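Local coordinates for protein nicotinate phosphoribosyltransferase (Vibrio cholerae, PDB 4HL7) that probably catalyses ATP-assisted transfer of the phosphoribosyl group from phosphoribosyl diphosphate to nicotinate, giving nicotinate ribonucleotide for NAD(+) biosynthesis, at residues Tyr77-Ala82 with Thr88-Leu93. Sequence-based numbering, arbitrary orientation.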
loop_
_atom_site.group_PDB
_atom_site.type_symbol
_atom_site.label_atom_id
_atom_site.label_comp_id
_atom_site.label_asym_id
_atom_site.label_seq_id
_atom_site.Cartn_x
_atom_site.Cartn_y
_atom_site.Cartn_z
ATOM N N TYR A 77 14.185 -15.355 -9.298
ATOM C CA TYR A 77 14.234 -14.610 -8.028
ATOM C C TYR A 77 13.010 -14.955 -7.147
ATOM O O TYR A 77 13.151 -15.280 -5.967
ATOM C CB TYR A 77 14.335 -13.072 -8.245
ATOM C CG TYR A 77 14.121 -12.325 -6.930
ATOM C CD1 TYR A 77 12.889 -11.728 -6.628
ATOM C CD2 TYR A 77 15.143 -12.271 -5.980
ATOM C CE1 TYR A 77 12.669 -11.102 -5.396
ATOM C CE2 TYR A 77 14.943 -11.635 -4.751
ATOM C CZ TYR A 77 13.713 -11.052 -4.469
ATOM O OH TYR A 77 13.520 -10.431 -3.263
ATOM N N LEU A 78 11.818 -14.934 -7.713
ATOM C CA LEU A 78 10.659 -15.255 -6.905
ATOM C C LEU A 78 10.646 -16.728 -6.466
ATOM O O LEU A 78 10.139 -17.067 -5.396
ATOM C CB LEU A 78 9.357 -14.978 -7.666
ATOM C CG LEU A 78 9.135 -13.475 -7.993
ATOM C CD1 LEU A 78 7.842 -13.373 -8.798
ATOM C CD2 LEU A 78 9.034 -12.675 -6.693
ATOM N N THR A 79 11.105 -17.611 -7.336
ATOM C CA THR A 79 11.173 -19.012 -6.957
ATOM C C THR A 79 11.944 -19.212 -5.645
ATOM O O THR A 79 11.490 -19.949 -4.774
ATOM C CB THR A 79 11.834 -19.844 -8.075
ATOM O OG1 THR A 79 10.959 -19.841 -9.187
ATOM C CG2 THR A 79 12.055 -21.318 -7.605
ATOM N N GLN A 80 13.118 -18.603 -5.552
ATOM C CA GLN A 80 14.020 -18.708 -4.390
ATOM C C GLN A 80 13.570 -17.867 -3.197
ATOM O O GLN A 80 13.529 -18.352 -2.051
ATOM C CB GLN A 80 15.446 -18.301 -4.774
ATOM C CG GLN A 80 16.413 -18.290 -3.580
ATOM C CD GLN A 80 17.892 -18.305 -3.975
ATOM O OE1 GLN A 80 18.249 -18.514 -5.140
ATOM N NE2 GLN A 80 18.754 -18.126 -2.996
ATOM N N HIS A 81 13.211 -16.608 -3.459
ATOM C CA HIS A 81 12.984 -15.668 -2.371
ATOM C C HIS A 81 11.554 -15.439 -1.976
ATOM O O HIS A 81 11.281 -14.762 -0.976
ATOM C CB HIS A 81 13.739 -14.368 -2.615
ATOM C CG HIS A 81 15.228 -14.569 -2.725
ATOM N ND1 HIS A 81 16.051 -14.538 -1.649
ATOM C CD2 HIS A 81 16.021 -14.899 -3.818
ATOM C CE1 HIS A 81 17.330 -14.772 -2.049
ATOM N NE2 HIS A 81 17.311 -14.999 -3.371
ATOM N N ALA A 82 10.632 -16.017 -2.749
ATOM C CA ALA A 82 9.189 -16.001 -2.457
ATOM C C ALA A 82 8.662 -17.431 -2.622
ATOM O O ALA A 82 7.797 -17.748 -3.483
ATOM C CB ALA A 82 8.451 -14.973 -3.369
ATOM N N THR A 88 3.216 -23.404 -10.451
ATOM C CA THR A 88 2.234 -23.246 -11.532
ATOM C C THR A 88 1.910 -21.779 -11.771
ATOM O O THR A 88 1.812 -21.334 -12.935
ATOM C CB THR A 88 0.907 -24.016 -11.321
ATOM O OG1 THR A 88 0.358 -23.721 -10.026
ATOM C CG2 THR A 88 1.152 -25.559 -11.475
ATOM N N PHE A 89 1.751 -21.023 -10.698
ATOM C CA PHE A 89 1.516 -19.575 -10.859
ATOM C C PHE A 89 2.739 -18.888 -11.479
ATOM O O PHE A 89 2.594 -18.057 -12.401
ATOM C CB PHE A 89 1.093 -18.889 -9.534
ATOM C CG PHE A 89 1.149 -17.384 -9.598
ATOM C CD1 PHE A 89 0.173 -16.658 -10.358
ATOM C CD2 PHE A 89 2.130 -16.685 -8.937
ATOM C CE1 PHE A 89 0.193 -15.260 -10.374
ATOM C CE2 PHE A 89 2.179 -15.276 -9.022
ATOM C CZ PHE A 89 1.191 -14.587 -9.708
ATOM N N LEU A 90 3.935 -19.211 -10.998
ATOM C CA LEU A 90 5.127 -18.527 -11.522
ATOM C C LEU A 90 5.326 -18.878 -13.004
ATOM O O LEU A 90 5.774 -18.032 -13.787
ATOM C CB LEU A 90 6.392 -18.883 -10.750
ATOM C CG LEU A 90 6.380 -18.320 -9.302
ATOM C CD1 LEU A 90 7.639 -18.576 -8.517
ATOM C CD2 LEU A 90 6.239 -16.792 -9.413
ATOM N N GLN A 91 5.043 -20.137 -13.369
ATOM C CA GLN A 91 5.129 -20.510 -14.809
ATOM C C GLN A 91 4.167 -19.680 -15.692
ATOM O O GLN A 91 4.549 -19.278 -16.808
ATOM C CB GLN A 91 4.958 -22.047 -15.010
ATOM C CG GLN A 91 6.204 -22.782 -14.515
ATOM N N SER A 92 2.979 -19.395 -15.179
ATOM C CA SER A 92 2.006 -18.559 -15.897
ATOM C C SER A 92 2.514 -17.108 -16.091
ATOM O O SER A 92 2.205 -16.484 -17.109
ATOM C CB SER A 92 0.588 -18.653 -15.289
ATOM O OG SER A 92 0.391 -17.727 -14.226
ATOM N N LEU A 93 3.353 -16.606 -15.174
ATOM C CA LEU A 93 3.982 -15.222 -15.346
ATOM C C LEU A 93 4.890 -15.092 -16.556
ATOM O O LEU A 93 5.068 -13.990 -17.112
ATOM C CB LEU A 93 4.742 -14.839 -14.116
ATOM C CG LEU A 93 3.843 -14.629 -12.939
ATOM C CD1 LEU A 93 4.714 -13.877 -11.907
ATOM C CD2 LEU A 93 2.662 -13.695 -13.324
#
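Leu90 reaches across to Leu78 and Thr79 and makes most of the contact in this antiparallel helical hairpin. The hairpin lies in the N-terminal domain of nicotinate phosphoribosyltransferases. Its arms are helices 72-81 and 87-93, joined by a short connection. The two short segments run at 161° to each other, and their axes come no closer than 10.9 Å. At that spacing the backbones stay apart and side chains bridge the gap.

The tight part is apolar and buried. Leu90 sends both methyls of its isobutyl fork toward the other helix. Its CD2 lies 3.8 Å from CD1 of Leu78 and 4.0 Å from CB of Leu78. The two leucines have the same shape. In each, CG is anti to the carbonyl carbon and beside the backbone N (chi1 -65° in Leu78, -68° in Leu90), which carries both methyls of Leu90, but only CD1 of Leu78, against the other helix. Leu93 adds a looser touch one turn on, with its CD1 4.4 Å from CD1 of Leu78. Ile75, one turn before Thr79, also packs on Leu90 and Leu93. Leu17 touches Leu78, and Met27 of helix 21-33 and Phe70 touch Leu93.

The solvent side is smaller in extent, though its one side-chain pair is close. Thr79 is exposed and meets Leu90 at the border of the contact. Its OG1 is hydrogen-bonded to O of Ile75 in the same helix, and also touches a methyl. OG1 of Thr79 sits 3.6 Å from CD1 of Leu90, and the same methyl is 3.8 Å from the backbone N of Thr79.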